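Local atomic coordinates of probable glutathione reductase (Sinorhizobium meliloti, PDB entry 4DNA), a protein that probably catalyses the NADPH-dependent reduction of glutathione disulfide to glutathione, as an FAD-containing homodimer with a redox-active disulfide. Residues Cys43-Cys48 with Gln90-Leu95; Thr389-Val394 with Pro440-Glu445; Asp7-Gly12 with Asn121-Leu126. One frame throughout, in Å; residues are numbered along the deposited sequence.

Contact 1 (Cys43-Cys48 with Gln90-Leu95); sequences CVIRGC and QEIARL. With FAD (flavin-adenine dinucleotide), chain C.
Ile-92 and Val-44 bury the most surface here, yet Ile-92 meets mainly the backbone of Val-44: its CG2 lies 3.6 Å from Val-44 O. The other branch of Ile-92 rises between its own backbone N and carbonyl carbon (chi1 72°) and carries CD1 to the next residue, 3.8 Å from Ile-45 O and 4.1 Å from Ile-45 CG1, the two isoleucine side chains meeting at about a right angle. Val-44 answers with CG1, which lies 3.8 Å from Leu-95 CB and also touches Leu-95 CD1. No hydrogen bond links the segments; methyl groups pack on one another and on two carbonyl oxygens. The contact sets helix 81-106 against helix 41-46, which ends in the redox-active disulfide loop of the pyridine nucleotide-disulfide oxidoreductase family. The disulfide, Cys-43 SG to Cys-48 SG at 2.1 Å, joins Cys-43 of this helix to Cys-48 at the start of helix 48-66. It lies on the flavin side, and Cys-48 SG stands 3.3 Å from FAD C10. Cys-43 also packs on His-439 of the second subunit.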
# COMPACT_ATOMS: atom_id res chain seq x y z
N CYS A 43 -16.92 -8.87 -13.65
CA CYS A 43 -15.67 -8.38 -13.08
C CYS A 43 -14.60 -8.27 -14.15
O CYS A 43 -13.98 -7.20 -14.30
CB CYS A 43 -15.18 -9.27 -11.94
SG CYS A 43 -13.74 -8.60 -11.06
N VAL A 44 -14.41 -9.37 -14.87
CA VAL A 44 -13.39 -9.46 -15.91
C VAL A 44 -13.73 -8.52 -17.06
O VAL A 44 -12.89 -7.72 -17.49
CB VAL A 44 -13.24 -10.91 -16.44
CG1 VAL A 44 -12.35 -10.95 -17.69
CG2 VAL A 44 -12.69 -11.84 -15.37
N ILE A 45 -14.95 -8.62 -17.57
CA ILE A 45 -15.25 -8.00 -18.84
C ILE A 45 -15.59 -6.52 -18.76
O ILE A 45 -15.08 -5.74 -19.55
CB ILE A 45 -16.28 -8.82 -19.64
CG1 ILE A 45 -15.52 -9.88 -20.43
CG2 ILE A 45 -17.09 -7.95 -20.59
CD1 ILE A 45 -16.05 -11.26 -20.22
N ARG A 46 -16.41 -6.14 -17.78
CA ARG A 46 -16.91 -4.78 -17.69
C ARG A 46 -17.16 -4.35 -16.23
O ARG A 46 -18.15 -3.66 -15.91
CB ARG A 46 -18.16 -4.62 -18.57
CG ARG A 46 -19.17 -5.75 -18.44
CD ARG A 46 -20.15 -5.80 -19.60
NE ARG A 46 -21.13 -6.85 -19.35
CZ ARG A 46 -22.23 -7.08 -20.08
NH1 ARG A 46 -22.53 -6.33 -21.14
NH2 ARG A 46 -23.04 -8.08 -19.73
N GLY A 47 -16.23 -4.75 -15.36
CA GLY A 47 -16.27 -4.42 -13.95
C GLY A 47 -14.86 -4.20 -13.41
O GLY A 47 -14.09 -3.43 -14.00
N CYS A 48 -14.54 -4.88 -12.30
CA CYS A 48 -13.33 -4.60 -11.52
C CYS A 48 -12.10 -4.47 -12.40
O CYS A 48 -11.42 -3.45 -12.34
CB CYS A 48 -13.09 -5.67 -10.44
SG CYS A 48 -14.43 -6.87 -10.13
N GLN A 90 -7.61 -6.27 -25.51
CA GLN A 90 -6.59 -7.29 -25.72
C GLN A 90 -6.43 -8.06 -24.43
O GLN A 90 -6.19 -9.27 -24.45
CB GLN A 90 -5.25 -6.70 -26.21
CG GLN A 90 -4.27 -7.78 -26.67
CD GLN A 90 -3.31 -7.35 -27.79
OE1 GLN A 90 -2.47 -6.46 -27.61
NE2 GLN A 90 -3.42 -8.02 -28.94
N GLU A 91 -6.60 -7.36 -23.31
CA GLU A 91 -6.39 -7.96 -22.01
C GLU A 91 -7.57 -8.79 -21.56
O GLU A 91 -7.40 -9.92 -21.07
CB GLU A 91 -6.04 -6.91 -20.96
CG GLU A 91 -5.70 -7.48 -19.58
CD GLU A 91 -4.64 -8.60 -19.61
OE1 GLU A 91 -3.87 -8.74 -20.59
OE2 GLU A 91 -4.56 -9.34 -18.61
N ILE A 92 -8.78 -8.25 -21.70
CA ILE A 92 -9.95 -8.98 -21.26
C ILE A 92 -10.16 -10.21 -22.13
O ILE A 92 -10.61 -11.24 -21.65
CB ILE A 92 -11.19 -8.09 -21.15
CG1 ILE A 92 -11.73 -7.69 -22.52
CG2 ILE A 92 -10.86 -6.84 -20.35
CD1 ILE A 92 -13.17 -7.24 -22.45
N ALA A 93 -9.80 -10.10 -23.41
CA ALA A 93 -9.83 -11.26 -24.31
C ALA A 93 -8.87 -12.33 -23.83
O ALA A 93 -9.22 -13.51 -23.82
CB ALA A 93 -9.51 -10.86 -25.74
N ARG A 94 -7.67 -11.91 -23.41
CA ARG A 94 -6.67 -12.83 -22.85
C ARG A 94 -7.19 -13.49 -21.58
O ARG A 94 -7.10 -14.71 -21.43
CB ARG A 94 -5.37 -12.08 -22.55
CG ARG A 94 -4.22 -12.97 -22.09
CD ARG A 94 -3.01 -12.16 -21.65
NE ARG A 94 -3.18 -11.58 -20.31
CZ ARG A 94 -2.96 -12.24 -19.16
NH1 ARG A 94 -2.58 -13.52 -19.16
NH2 ARG A 94 -3.14 -11.61 -18.01
N LEU A 95 -7.75 -12.69 -20.67
CA LEU A 95 -8.34 -13.22 -19.45
C LEU A 95 -9.49 -14.16 -19.76
O LEU A 95 -9.47 -15.32 -19.32
CB LEU A 95 -8.80 -12.11 -18.51
CG LEU A 95 -7.73 -11.31 -17.75
CD1 LEU A 95 -8.38 -10.35 -16.76
CD2 LEU A 95 -6.70 -12.20 -17.05
PA FAD C . -21.27 -12.10 -12.95
O1A FAD C . -22.23 -10.92 -12.96
O2A FAD C . -19.78 -11.92 -12.82
O5B FAD C . -21.52 -12.98 -14.27
C5B FAD C . -22.59 -13.93 -14.39
C4B FAD C . -22.64 -14.31 -15.86
O4B FAD C . -23.83 -15.01 -16.20
C3B FAD C . -22.61 -13.05 -16.71
O3B FAD C . -21.47 -13.12 -17.58
C2B FAD C . -23.94 -13.06 -17.45
O2B FAD C . -23.80 -12.53 -18.77
C1B FAD C . -24.32 -14.53 -17.46
N9A FAD C . -25.78 -14.78 -17.51
C8A FAD C . -26.72 -13.97 -16.97
N7A FAD C . -27.97 -14.46 -17.14
C5A FAD C . -27.83 -15.62 -17.80
C6A FAD C . -28.78 -16.64 -18.29
N6A FAD C . -30.10 -16.43 -18.07
N1A FAD C . -28.27 -17.72 -18.93
C2A FAD C . -26.94 -17.87 -19.12
N3A FAD C . -26.02 -16.97 -18.70
C4A FAD C . -26.40 -15.84 -18.04
N1 FAD C . -16.28 -6.12 -7.25
C2 FAD C . -15.15 -6.07 -6.51
O2 FAD C . -14.96 -6.95 -5.64
N3 FAD C . -14.22 -5.12 -6.69
C4 FAD C . -14.35 -4.14 -7.61
O4 FAD C . -13.45 -3.27 -7.75
C4X FAD C . -15.57 -4.11 -8.45
N5 FAD C . -15.77 -3.17 -9.40
C5X FAD C . -16.90 -3.19 -10.16
C6 FAD C . -17.11 -2.22 -11.13
C7 FAD C . -18.27 -2.23 -11.91
C7M FAD C . -18.44 -1.15 -12.95
C8 FAD C . -19.30 -3.30 -11.71
C8M FAD C . -20.56 -3.37 -12.53
C9 FAD C . -19.09 -4.27 -10.74
C9A FAD C . -17.94 -4.26 -9.96
N10 FAD C . -17.75 -5.25 -8.97
C10 FAD C . -16.56 -5.20 -8.21
C1' FAD C . -18.77 -6.29 -8.77
C2' FAD C . -18.41 -7.63 -9.41
O2' FAD C . -18.14 -7.44 -10.80
C3' FAD C . -19.54 -8.64 -9.19
O3' FAD C . -19.89 -8.62 -7.80
C4' FAD C . -19.15 -10.07 -9.59
O4' FAD C . -18.95 -10.13 -11.01
C5' FAD C . -20.23 -11.06 -9.19
O5' FAD C . -20.24 -12.12 -10.14
P FAD C . -21.45 -13.18 -10.29
O1P FAD C . -20.94 -14.57 -9.98
O2P FAD C . -22.68 -12.65 -9.60
O3P FAD C . -21.77 -13.18 -11.87

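Contact 2 (Thr389-Val394 with Pro440-Glu445); sequences TIMKLV and PTAAEE
Met-391, a selenomethionine in the crystal, sets its CG opposite the carbonyl carbon (chi1 -82°) and then runs straight out, chi2 -165° and chi3 171°, so that the extended chain carries SE and CE from strand 389-396 to the backbone of 440-445. Met-391 CE ends 3.6 Å from Ala-442 CB and 3.9 Å from Ala-443 N. Met-391 SE lies beside the carbonyl of Ala-442, 3.5 Å from Ala-442 O, and has Glu-445 CB at 4.1 Å. Ala-442 O is also the acceptor of Glu-445 N, at 3.1 Å, in a turn with helix-like backbone angles. Glu-445 bends at its second torsion, and its carboxylate leads away from the strand. The turn follows the cis peptide before Pro-440 and has a reciprocal pair of side-chain-to-backbone bonds resembling a capping box: Glu-444 OE2 accepts Thr-441 N at 3.1 Å, tilted from the carboxylate plane, and Thr-441 OG1 accepts Glu-444 N weakly. Glu-444 OE2 also bonds His-439 ND1, the predicted proton acceptor. Strand 389-396 belongs to the antiparallel sheet of the dimerisation domain, and the contact joins that sheet to the chain just after the histidine. Glu-414 of the second subunit takes the amides of Ala-442 and Ala-443. With no hydrogen bond between the two segments, the sheet meets the turn through dispersion contacts of a long, polarisable side chain, while several polar groups of the turn pair within it, with Val-438 and His-439 just before it, and with the other subunit.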
# COMPACT_ATOMS: atom_id res chain seq x y z
N THR A 389 -4.29 13.36 3.28
CA THR A 389 -4.61 11.99 3.64
C THR A 389 -5.39 11.99 4.95
O THR A 389 -4.95 12.59 5.94
CB THR A 389 -3.34 11.10 3.70
OG1 THR A 389 -2.75 11.04 2.40
CG2 THR A 389 -3.68 9.69 4.15
N ILE A 390 -6.56 11.35 4.93
CA ILE A 390 -7.29 11.10 6.16
C ILE A 390 -7.17 9.63 6.53
O ILE A 390 -7.38 8.76 5.68
CB ILE A 390 -8.74 11.59 6.08
CG1 ILE A 390 -8.77 13.12 5.97
CG2 ILE A 390 -9.50 11.22 7.34
CD1 ILE A 390 -9.95 13.65 5.18
N MSE A 391 -6.77 9.38 7.77
CA MSE A 391 -6.58 8.02 8.30
C MSE A 391 -7.26 7.91 9.63
O MSE A 391 -6.83 8.54 10.60
CB MSE A 391 -5.10 7.79 8.52
CG MSE A 391 -4.50 7.40 7.18
SE MSE A 391 -2.71 6.61 7.44
CE MSE A 391 -2.38 5.98 5.60
N LYS A 392 -8.33 7.13 9.70
CA LYS A 392 -9.18 7.18 10.88
C LYS A 392 -9.45 5.81 11.47
O LYS A 392 -9.95 4.93 10.79
CB LYS A 392 -10.48 7.93 10.56
CG LYS A 392 -11.62 7.69 11.53
CD LYS A 392 -12.36 8.99 11.81
CE LYS A 392 -13.78 8.76 12.34
NZ LYS A 392 -14.82 8.90 11.29
N LEU A 393 -9.12 5.66 12.75
CA LEU A 393 -9.35 4.44 13.50
C LEU A 393 -10.48 4.61 14.49
O LEU A 393 -10.52 5.62 15.21
CB LEU A 393 -8.09 4.04 14.25
CG LEU A 393 -7.00 3.40 13.40
CD1 LEU A 393 -5.71 3.22 14.18
CD2 LEU A 393 -7.49 2.07 12.89
N VAL A 394 -11.37 3.61 14.56
CA VAL A 394 -12.50 3.64 15.51
C VAL A 394 -12.38 2.47 16.51
O VAL A 394 -12.22 1.31 16.09
CB VAL A 394 -13.86 3.63 14.80
CG1 VAL A 394 -14.98 3.80 15.81
CG2 VAL A 394 -13.94 4.72 13.74
N PRO A 440 10.10 6.24 5.95
CA PRO A 440 8.87 7.02 5.91
C PRO A 440 7.74 6.35 5.11
O PRO A 440 7.93 6.01 3.95
CB PRO A 440 9.31 8.34 5.27
CG PRO A 440 10.59 8.05 4.56
CD PRO A 440 11.01 6.64 4.86
N THR A 441 6.59 6.16 5.76
CA THR A 441 5.37 5.69 5.12
C THR A 441 4.17 6.58 5.51
O THR A 441 4.29 7.47 6.34
CB THR A 441 5.00 4.24 5.51
OG1 THR A 441 4.86 4.15 6.93
CG2 THR A 441 6.05 3.21 5.00
N ALA A 442 3.04 6.32 4.86
CA ALA A 442 1.74 6.87 5.24
C ALA A 442 1.22 6.11 6.45
O ALA A 442 0.81 6.71 7.45
CB ALA A 442 0.77 6.73 4.08
N ALA A 443 1.29 4.78 6.34
CA ALA A 443 0.79 3.82 7.33
C ALA A 443 1.29 4.00 8.77
O ALA A 443 0.62 3.54 9.69
CB ALA A 443 1.08 2.41 6.85
N GLU A 444 2.43 4.64 8.97
CA GLU A 444 2.92 4.82 10.34
C GLU A 444 2.05 5.76 11.20
O GLU A 444 2.15 5.76 12.43
CB GLU A 444 4.36 5.28 10.37
CG GLU A 444 4.62 6.52 9.57
CD GLU A 444 6.07 6.94 9.66
OE1 GLU A 444 6.61 6.89 10.79
OE2 GLU A 444 6.66 7.30 8.63
N GLU A 445 1.21 6.55 10.54
CA GLU A 445 0.28 7.41 11.27
C GLU A 445 -0.78 6.61 12.05
O GLU A 445 -1.34 7.12 13.02
CB GLU A 445 -0.40 8.42 10.34
CG GLU A 445 0.57 9.24 9.50
CD GLU A 445 1.41 10.17 10.31
OE1 GLU A 445 1.01 10.49 11.45
OE2 GLU A 445 2.49 10.59 9.81

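Contact 3 (Asp7-Gly12 with Asn121-Leu126); sequences DLFVIG and NTVKLL. With FAD (flavin-adenine dinucleotide), chain C.
Phe-9 reaches from strand 6-11 onto Val-123 and Leu-125 of strand 122-125, and most of its side-chain atoms have a neighbour there. Phe-9 CB and CG both lie 4.1 Å from Val-123 CG2. With CG placed opposite the backbone N (chi1 -160°), the ring extends over the antiparallel sheet and puts one face on Val-123. Phe-9 CD1 and CE1 meet the other methyl of that valine, CE1 lying 4.0 Å from Val-123 CG1. Val-123 CG1 makes a CH-pi contact, 4.2 Å from the Phe-9 ring centroid and 18° off the normal, displaced toward the rim. At the tip, Phe-9 CZ approaches Leu-125 CD2 to 3.6 Å, with CE2 touching the same methyl.

The two strands belong to different sheets. Strand 6-11 is the middle strand of the five-stranded parallel sheet of the FAD-binding Rossmann-type fold, whereas strand 122-125 is the middle of a three-stranded antiparallel sheet; the axes of segments 8-11 and 122-125 approach to 9.3 Å, with their directions 49° apart. Phe-9 lies between the sheets, with Ala-115 and Ala-134 also against it. Replacing Phe-9 by an alanine is likely to open a gap between the sheets and leave the methyls of Val-123 and Leu-125 without their aromatic partner.

Two residues further on, Ile-11 divides its branches: CD1 makes a looser contact with Val-123 CG1, while Ile-11 CG2 packs 3.6 Å from FAD N1A of the adenine. Gly-12 follows, opening a GxGxxG sequence consistent with the dinucleotide-binding turn, and Gly-12 CA is 3.2 Å from FAD O4B.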
# COMPACT_ATOMS: atom_id res chain seq x y z
N ASP A 7 -23.94 -34.09 -13.40
CA ASP A 7 -24.09 -34.05 -11.96
C ASP A 7 -24.42 -32.62 -11.57
O ASP A 7 -25.19 -32.39 -10.63
CB ASP A 7 -22.81 -34.53 -11.26
CG ASP A 7 -22.52 -35.99 -11.53
OD1 ASP A 7 -23.19 -36.87 -10.93
OD2 ASP A 7 -21.62 -36.28 -12.35
N LEU A 8 -23.87 -31.67 -12.31
CA LEU A 8 -23.96 -30.26 -11.95
C LEU A 8 -24.00 -29.32 -13.14
O LEU A 8 -22.98 -29.11 -13.79
CB LEU A 8 -22.79 -29.86 -11.04
CG LEU A 8 -22.79 -28.37 -10.69
CD1 LEU A 8 -23.79 -28.06 -9.58
CD2 LEU A 8 -21.40 -27.92 -10.29
N PHE A 9 -25.16 -28.73 -13.41
CA PHE A 9 -25.24 -27.62 -14.35
C PHE A 9 -25.09 -26.29 -13.63
O PHE A 9 -25.70 -26.07 -12.58
CB PHE A 9 -26.54 -27.65 -15.17
CG PHE A 9 -26.45 -26.86 -16.45
CD1 PHE A 9 -26.59 -25.47 -16.44
CD2 PHE A 9 -26.21 -27.49 -17.65
CE1 PHE A 9 -26.51 -24.73 -17.60
CE2 PHE A 9 -26.12 -26.76 -18.82
CZ PHE A 9 -26.27 -25.38 -18.80
N VAL A 10 -24.26 -25.42 -14.21
CA VAL A 10 -23.99 -24.08 -13.69
C VAL A 10 -24.49 -23.06 -14.72
O VAL A 10 -23.99 -23.01 -15.84
CB VAL A 10 -22.47 -23.86 -13.48
CG1 VAL A 10 -22.18 -22.41 -13.13
CG2 VAL A 10 -21.93 -24.77 -12.41
N ILE A 11 -25.48 -22.26 -14.35
CA ILE A 11 -25.95 -21.21 -15.24
C ILE A 11 -25.25 -19.89 -14.91
O ILE A 11 -25.46 -19.33 -13.84
CB ILE A 11 -27.47 -20.97 -15.15
CG1 ILE A 11 -28.23 -22.29 -15.24
CG2 ILE A 11 -27.91 -20.04 -16.26
CD1 ILE A 11 -29.72 -22.16 -14.96
N GLY A 12 -24.43 -19.42 -15.85
CA GLY A 12 -23.74 -18.13 -15.70
C GLY A 12 -22.24 -18.31 -15.58
O GLY A 12 -21.77 -19.02 -14.70
N ASN A 121 -34.95 -30.09 -12.23
CA ASN A 121 -33.68 -30.77 -12.49
C ASN A 121 -33.35 -30.74 -13.97
O ASN A 121 -32.44 -31.43 -14.42
CB ASN A 121 -33.71 -32.23 -12.04
CG ASN A 121 -34.76 -32.50 -10.97
OD1 ASN A 121 -35.96 -32.38 -11.22
ND2 ASN A 121 -34.30 -32.87 -9.79
N THR A 122 -34.08 -29.91 -14.72
CA THR A 122 -33.98 -29.85 -16.18
C THR A 122 -33.70 -28.43 -16.68
O THR A 122 -34.39 -27.48 -16.31
CB THR A 122 -35.28 -30.34 -16.84
OG1 THR A 122 -35.80 -31.47 -16.12
CG2 THR A 122 -35.04 -30.74 -18.28
N VAL A 123 -32.68 -28.29 -17.52
CA VAL A 123 -32.25 -26.99 -18.01
C VAL A 123 -32.38 -26.96 -19.53
O VAL A 123 -31.88 -27.87 -20.20
CB VAL A 123 -30.78 -26.70 -17.65
CG1 VAL A 123 -30.42 -25.26 -17.98
CG2 VAL A 123 -30.49 -27.01 -16.19
N LYS A 124 -33.04 -25.93 -20.06
CA LYS A 124 -33.08 -25.74 -21.52
C LYS A 124 -32.00 -24.77 -22.02
O LYS A 124 -31.68 -23.79 -21.35
CB LYS A 124 -34.48 -25.35 -22.04
CG LYS A 124 -35.01 -23.99 -21.60
CD LYS A 124 -36.37 -23.72 -22.22
CE LYS A 124 -37.07 -22.51 -21.59
NZ LYS A 124 -38.48 -22.38 -22.07
N LEU A 125 -31.46 -25.09 -23.19
CA LEU A 125 -30.36 -24.34 -23.78
C LEU A 125 -30.82 -23.73 -25.09
O LEU A 125 -30.94 -24.42 -26.09
CB LEU A 125 -29.19 -25.29 -24.07
CG LEU A 125 -28.78 -26.32 -23.00
CD1 LEU A 125 -28.19 -27.58 -23.62
CD2 LEU A 125 -27.83 -25.68 -21.99
N LEU A 126 -31.07 -22.42 -25.09
CA LEU A 126 -31.74 -21.78 -26.22
C LEU A 126 -31.01 -21.91 -27.55
O LEU A 126 -31.63 -22.26 -28.55
CB LEU A 126 -32.10 -20.32 -25.92
CG LEU A 126 -33.01 -20.04 -24.71
CD1 LEU A 126 -33.66 -18.67 -24.84
CD2 LEU A 126 -34.07 -21.12 -24.50
PA FAD C . -21.27 -12.10 -12.95
O1A FAD C . -22.23 -10.92 -12.96
O2A FAD C . -19.78 -11.92 -12.82
O5B FAD C . -21.52 -12.98 -14.27
C5B FAD C . -22.59 -13.93 -14.39
C4B FAD C . -22.64 -14.31 -15.86
O4B FAD C . -23.83 -15.01 -16.20
C3B FAD C . -22.61 -13.05 -16.71
O3B FAD C . -21.47 -13.12 -17.58
C2B FAD C . -23.94 -13.06 -17.45
O2B FAD C . -23.80 -12.53 -18.77
C1B FAD C . -24.32 -14.53 -17.46
N9A FAD C . -25.78 -14.78 -17.51
C8A FAD C . -26.72 -13.97 -16.97
N7A FAD C . -27.97 -14.46 -17.14
C5A FAD C . -27.83 -15.62 -17.80
C6A FAD C . -28.78 -16.64 -18.29
N6A FAD C . -30.10 -16.43 -18.07
N1A FAD C . -28.27 -17.72 -18.93
C2A FAD C . -26.94 -17.87 -19.12
N3A FAD C . -26.02 -16.97 -18.70
C4A FAD C . -26.40 -15.84 -18.04
N1 FAD C . -16.28 -6.12 -7.25
C2 FAD C . -15.15 -6.07 -6.51
O2 FAD C . -14.96 -6.95 -5.64
N3 FAD C . -14.22 -5.12 -6.69
C4 FAD C . -14.35 -4.14 -7.61
O4 FAD C . -13.45 -3.27 -7.75
C4X FAD C . -15.57 -4.11 -8.45
N5 FAD C . -15.77 -3.17 -9.40
C5X FAD C . -16.90 -3.19 -10.16
C6 FAD C . -17.11 -2.22 -11.13
C7 FAD C . -18.27 -2.23 -11.91
C7M FAD C . -18.44 -1.15 -12.95
C8 FAD C . -19.30 -3.30 -11.71
C8M FAD C . -20.56 -3.37 -12.53
C9 FAD C . -19.09 -4.27 -10.74
C9A FAD C . -17.94 -4.26 -9.96
N10 FAD C . -17.75 -5.25 -8.97
C10 FAD C . -16.56 -5.20 -8.21
C1' FAD C . -18.77 -6.29 -8.77
C2' FAD C . -18.41 -7.63 -9.41
O2' FAD C . -18.14 -7.44 -10.80
C3' FAD C . -19.54 -8.64 -9.19
O3' FAD C . -19.89 -8.62 -7.80
C4' FAD C . -19.15 -10.07 -9.59
O4' FAD C . -18.95 -10.13 -11.01
C5' FAD C . -20.23 -11.06 -9.19
O5' FAD C . -20.24 -12.12 -10.14
P FAD C . -21.45 -13.18 -10.29
O1P FAD C . -20.94 -14.57 -9.98
O2P FAD C . -22.68 -12.65 -9.60
O3P FAD C . -21.77 -13.18 -11.87

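Contacts 1 and 3 address opposite ends of one FAD: residues 43-48 lie against the flavin and residues 7-12 against the adenosine end. Their centres are 25 Å apart, their nearest atoms about 10 Å, and contact 1 is nested within the loop closed by contact 3. Contact 2 lies in the dimerisation domain, its centre 33 Å from that of contact 1 and 49 Å from that of contact 3. Within one chain it is remote from the disulfide, but the dimer brings the disulfide region of one chain against the 440-445 turn of the other: Cys-48 packs on Pro-440 of the second subunit, so each active site probably combines contact 1 of one chain with that turn of its partner.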